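Local coordinates for protein type IV pilin structural subunit (Pseudomonas aeruginosa, PDB 3JYZ) that probably assembles as the main subunit of type IV pili, filaments generally associated with surface attachment and twitching motility, at residues G51-D63 with V69-L81. Numbering follows the deposited sequence.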
loop_
_atom_site.group_PDB
_atom_site.type_symbol
_atom_site.label_atom_id
_atom_site.label_comp_id
_atom_site.label_asym_id
_atom_site.label_seq_id
_atom_site.Cartn_x
_atom_site.Cartn_y
_atom_site.Cartn_z
ATOM N N GLY A 51 3.916 -11.309 4.624
ATOM C CA GLY A 51 2.590 -10.714 4.530
ATOM C C GLY A 51 1.715 -11.380 3.485
ATOM O O GLY A 51 0.667 -11.936 3.797
ATOM N N ALA A 52 2.149 -11.297 2.232
ATOM C CA ALA A 52 1.501 -11.993 1.131
ATOM C C ALA A 52 2.512 -12.102 0.010
ATOM O O ALA A 52 3.444 -11.306 -0.071
ATOM C CB ALA A 52 0.261 -11.227 0.663
ATOM N N SER A 53 2.338 -13.093 -0.857
ATOM C CA SER A 53 3.268 -13.268 -1.956
ATOM C C SER A 53 2.626 -14.079 -3.077
ATOM O O SER A 53 1.565 -14.681 -2.896
ATOM C CB SER A 53 4.527 -13.966 -1.462
ATOM O OG SER A 53 4.221 -15.294 -1.098
ATOM N N SER A 54 3.281 -14.081 -4.232
ATOM C CA SER A 54 2.774 -14.778 -5.404
ATOM C C SER A 54 3.923 -14.894 -6.382
ATOM O O SER A 54 5.042 -14.510 -6.074
ATOM C CB SER A 54 1.640 -13.976 -6.040
ATOM O OG SER A 54 2.145 -12.786 -6.618
ATOM N N LYS A 55 3.661 -15.337 -7.578
ATOM C CA LYS A 55 4.708 -15.371 -8.558
ATOM C C LYS A 55 5.298 -13.992 -8.842
ATOM O O LYS A 55 6.405 -13.884 -9.031
ATOM C CB LYS A 55 4.209 -15.990 -9.899
ATOM C CG LYS A 55 5.251 -15.993 -10.965
ATOM C CD LYS A 55 4.751 -16.707 -12.223
ATOM C CE LYS A 55 5.721 -16.518 -13.372
ATOM N NZ LYS A 55 5.498 -17.438 -14.490
ATOM N N TYR A 56 4.524 -13.014 -8.684
ATOM C CA TYR A 56 4.903 -11.665 -9.086
ATOM C C TYR A 56 5.184 -10.787 -7.870
ATOM O O TYR A 56 5.794 -9.784 -8.109
ATOM C CB TYR A 56 3.809 -11.034 -9.948
ATOM C CG TYR A 56 3.582 -11.743 -11.265
ATOM C CD1 TYR A 56 4.654 -12.191 -12.028
ATOM C CD2 TYR A 56 2.298 -11.963 -11.743
ATOM C CE1 TYR A 56 4.449 -12.838 -13.231
ATOM C CE2 TYR A 56 2.085 -12.610 -12.947
ATOM C CZ TYR A 56 3.163 -13.045 -13.686
ATOM O OH TYR A 56 2.958 -13.688 -14.886
ATOM N N VAL A 57 4.759 -11.139 -6.731
ATOM C CA VAL A 57 4.901 -10.346 -5.534
ATOM C C VAL A 57 5.780 -11.031 -4.497
ATOM O O VAL A 57 5.501 -12.086 -4.130
ATOM C CB VAL A 57 3.561 -10.032 -4.932
ATOM C CG1 VAL A 57 3.711 -9.219 -3.673
ATOM C CG2 VAL A 57 2.783 -9.274 -5.946
ATOM N N THR A 58 6.865 -10.373 -4.131
ATOM C CA THR A 58 7.758 -10.873 -3.087
ATOM C C THR A 58 7.109 -10.733 -1.715
ATOM O O THR A 58 7.109 -11.671 -0.919
ATOM C CB THR A 58 9.087 -10.105 -3.096
ATOM O OG1 THR A 58 9.820 -10.457 -4.275
ATOM C CG2 THR A 58 9.933 -10.432 -1.866
ATOM N N SER A 59 6.527 -9.570 -1.450
ATOM C CA SER A 59 6.016 -9.285 -0.121
ATOM C C SER A 59 5.034 -8.127 -0.132
ATOM O O SER A 59 5.104 -7.248 -0.995
ATOM C CB SER A 59 7.175 -8.980 0.835
ATOM O OG SER A 59 7.932 -7.864 0.390
ATOM N N VAL A 60 4.119 -8.152 0.832
ATOM C CA VAL A 60 3.169 -7.073 1.069
ATOM C C VAL A 60 3.252 -6.844 2.566
ATOM O O VAL A 60 2.712 -7.629 3.344
ATOM C CB VAL A 60 1.743 -7.507 0.694
ATOM C CG1 VAL A 60 0.751 -6.382 0.958
ATOM C CG2 VAL A 60 1.691 -7.954 -0.776
ATOM N N LEU A 61 3.959 -5.795 2.974
ATOM C CA LEU A 61 4.267 -5.620 4.393
ATOM C C LEU A 61 3.774 -4.291 4.940
ATOM O O LEU A 61 3.930 -3.243 4.305
ATOM C CB LEU A 61 5.775 -5.751 4.631
ATOM C CG LEU A 61 6.310 -7.181 4.519
ATOM C CD1 LEU A 61 7.831 -7.167 4.455
ATOM C CD2 LEU A 61 5.824 -8.060 5.670
HETATM N N MSE A 62 3.202 -4.335 6.139
HETATM C CA MSE A 62 2.830 -3.118 6.848
HETATM C C MSE A 62 4.029 -2.565 7.605
HETATM O O MSE A 62 4.837 -3.311 8.152
HETATM C CB MSE A 62 1.691 -3.393 7.820
HETATM C CG MSE A 62 0.408 -3.751 7.120
HETATM SE SE MSE A 62 -1.042 -4.163 8.348
HETATM C CE MSE A 62 -1.232 -2.462 9.244
ATOM N N ASP A 63 4.146 -1.246 7.619
ATOM C CA ASP A 63 5.277 -0.593 8.261
ATOM C C ASP A 63 5.492 -1.128 9.677
ATOM O O ASP A 63 4.546 -1.219 10.458
ATOM C CB ASP A 63 5.007 0.907 8.283
ATOM C CG ASP A 63 6.149 1.694 8.858
ATOM O OD1 ASP A 63 6.197 1.836 10.098
ATOM O OD2 ASP A 63 6.973 2.200 8.070
ATOM N N VAL A 69 1.108 1.925 6.812
ATOM C CA VAL A 69 1.566 2.066 5.428
ATOM C C VAL A 69 2.045 0.728 4.867
ATOM O O VAL A 69 2.846 0.041 5.498
ATOM C CB VAL A 69 2.678 3.117 5.303
ATOM C CG1 VAL A 69 3.264 3.115 3.878
ATOM C CG2 VAL A 69 2.140 4.499 5.659
ATOM N N ILE A 70 1.554 0.359 3.685
ATOM C CA ILE A 70 1.878 -0.928 3.081
ATOM C C ILE A 70 2.883 -0.774 1.944
ATOM O O ILE A 70 2.706 0.056 1.058
ATOM C CB ILE A 70 0.610 -1.602 2.510
ATOM C CG1 ILE A 70 -0.370 -1.952 3.635
ATOM C CG2 ILE A 70 0.969 -2.856 1.700
ATOM C CD1 ILE A 70 -1.755 -2.377 3.161
ATOM N N THR A 71 3.937 -1.582 1.963
ATOM C CA THR A 71 4.870 -1.638 0.842
ATOM C C THR A 71 4.686 -2.955 0.113
ATOM O O THR A 71 4.772 -4.030 0.722
ATOM C CB THR A 71 6.329 -1.537 1.316
ATOM O OG1 THR A 71 6.504 -0.303 2.016
ATOM C CG2 THR A 71 7.291 -1.595 0.132
ATOM N N ILE A 72 4.412 -2.872 -1.184
ATOM C CA ILE A 72 4.373 -4.056 -2.026
ATOM C C ILE A 72 5.684 -4.116 -2.792
ATOM O O ILE A 72 6.053 -3.159 -3.491
ATOM C CB ILE A 72 3.244 -3.986 -3.040
ATOM C CG1 ILE A 72 1.906 -3.761 -2.340
ATOM C CG2 ILE A 72 3.220 -5.258 -3.887
ATOM C CD1 ILE A 72 0.779 -3.470 -3.327
ATOM N N THR A 73 6.393 -5.233 -2.643
ATOM C CA THR A 73 7.641 -5.465 -3.352
ATOM C C THR A 73 7.411 -6.540 -4.401
ATOM O O THR A 73 6.933 -7.628 -4.092
ATOM C CB THR A 73 8.745 -5.906 -2.372
ATOM O OG1 THR A 73 8.961 -4.873 -1.402
ATOM C CG2 THR A 73 10.054 -6.202 -3.124
ATOM N N TYR A 74 7.739 -6.230 -5.652
ATOM C CA TYR A 74 7.512 -7.152 -6.759
ATOM C C TYR A 74 8.750 -7.968 -7.097
ATOM O O TYR A 74 9.863 -7.520 -6.858
ATOM C CB TYR A 74 7.078 -6.357 -7.991
ATOM C CG TYR A 74 5.706 -5.784 -7.806
ATOM C CD1 TYR A 74 4.589 -6.507 -8.171
ATOM C CD2 TYR A 74 5.525 -4.540 -7.215
ATOM C CE1 TYR A 74 3.320 -6.004 -7.987
ATOM C CE2 TYR A 74 4.251 -4.024 -7.022
ATOM C CZ TYR A 74 3.157 -4.763 -7.418
ATOM O OH TYR A 74 1.870 -4.290 -7.245
ATOM N N VAL A 75 8.541 -9.163 -7.642
ATOM C CA VAL A 75 9.658 -9.958 -8.147
ATOM C C VAL A 75 10.014 -9.380 -9.515
ATOM O O VAL A 75 9.339 -9.647 -10.512
ATOM C CB VAL A 75 9.308 -11.453 -8.246
ATOM C CG1 VAL A 75 10.579 -12.273 -8.507
ATOM C CG2 VAL A 75 8.618 -11.930 -6.956
ATOM N N ALA A 76 11.057 -8.560 -9.538
ATOM C CA ALA A 76 11.374 -7.766 -10.722
ATOM C C ALA A 76 11.468 -8.602 -12.000
ATOM O O ALA A 76 10.903 -8.237 -13.026
ATOM C CB ALA A 76 12.636 -6.968 -10.504
ATOM N N ASP A 77 12.156 -9.736 -11.949
ATOM C CA ASP A 77 12.360 -10.488 -13.184
ATOM C C ASP A 77 11.178 -11.367 -13.626
ATOM O O ASP A 77 11.202 -11.949 -14.714
ATOM C CB ASP A 77 13.686 -11.262 -13.155
ATOM C CG ASP A 77 13.683 -12.411 -12.165
ATOM O OD1 ASP A 77 12.634 -12.680 -11.543
ATOM O OD2 ASP A 77 14.741 -13.056 -12.022
ATOM N N GLN A 78 10.139 -11.455 -12.799
ATOM C CA GLN A 78 8.913 -12.131 -13.203
ATOM C C GLN A 78 7.911 -11.120 -13.756
ATOM O O GLN A 78 7.085 -11.440 -14.614
ATOM C CB GLN A 78 8.285 -12.907 -12.038
ATOM C CG GLN A 78 9.202 -13.936 -11.365
ATOM C CD GLN A 78 9.647 -15.052 -12.298
ATOM O OE1 GLN A 78 8.857 -15.576 -13.087
ATOM N NE2 GLN A 78 10.915 -15.429 -12.200
ATOM N N VAL A 79 7.985 -9.893 -13.250
ATOM C CA VAL A 79 7.055 -8.850 -13.647
ATOM C C VAL A 79 7.547 -8.118 -14.892
ATOM O O VAL A 79 6.751 -7.795 -15.775
ATOM C CB VAL A 79 6.848 -7.840 -12.500
ATOM C CG1 VAL A 79 5.930 -6.713 -12.936
ATOM C CG2 VAL A 79 6.278 -8.546 -11.285
ATOM N N GLY A 80 8.853 -7.870 -14.956
ATOM C CA GLY A 80 9.442 -7.091 -16.035
ATOM C C GLY A 80 9.929 -5.716 -15.595
ATOM O O GLY A 80 9.916 -4.767 -16.382
ATOM N N LEU A 81 10.369 -5.605 -14.345
ATOM C CA LEU A 81 10.755 -4.324 -13.769
ATOM C C LEU A 81 12.256 -4.221 -13.534
ATOM O O LEU A 81 12.943 -5.238 -13.441
ATOM C CB LEU A 81 10.051 -4.131 -12.425
ATOM C CG LEU A 81 8.529 -4.067 -12.449
ATOM C CD1 LEU A 81 7.992 -4.300 -11.044
ATOM C CD2 LEU A 81 8.051 -2.731 -13.004
HETATM O O HOH W 1 7.324 -5.221 0.804
#
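V60 and I70 mesh on the face that carries V57, V60, M62, I70, I72 and Y74: methyl CG1 of V60 lies 3.6 Å from CG2 of I70. That branch of V60 stands anti to its own backbone N (chi1 179°), which turns it toward I70 CG2. V57 and I72 make a second diagonal contact of this kind, CG1 against CG2, while the other methyl of V57, CG2, leans on its directly opposed partner Y74 at CE1 (3.9 Å). M62, a selenomethionine, likewise meets the residue facing it, its CG against I70 CG1. L17, A21 and I25 of helix 4-28 receive V57, I70 and M62, respectively, so these bumps fill the seam between sheet and helix, the N-terminal helix laid across an antiparallel sheet, as in the globular head of type IV pilins. The strands form an antiparallel hairpin (axes at 165°), with paired bonds between L61 and T71. A classic bulge interrupts it: T73 O takes a 2.7 Å bond from T58 N and a weak one from S59 N, and the register slips by one residue. On the reverse face a water occupies the notch between S59 and T73; it donates to T71 O and also bonds to S59 OG and T73 OG1. Beyond the bulge, V75 N binds Y56 O from above the carbonyl plane, 48° out of it. Here helix 76-79 supplies the bumps against Y56: CG2 of V79 sits 3.8 Å from CB of Y56, and CB of Q78 lies in plane at the ring's edge, 3.7 Å from CD1. Between helix and bulge, V75 CG2 lies 3.3 Å from T58 OG1, the two side chains crossing at about a right angle.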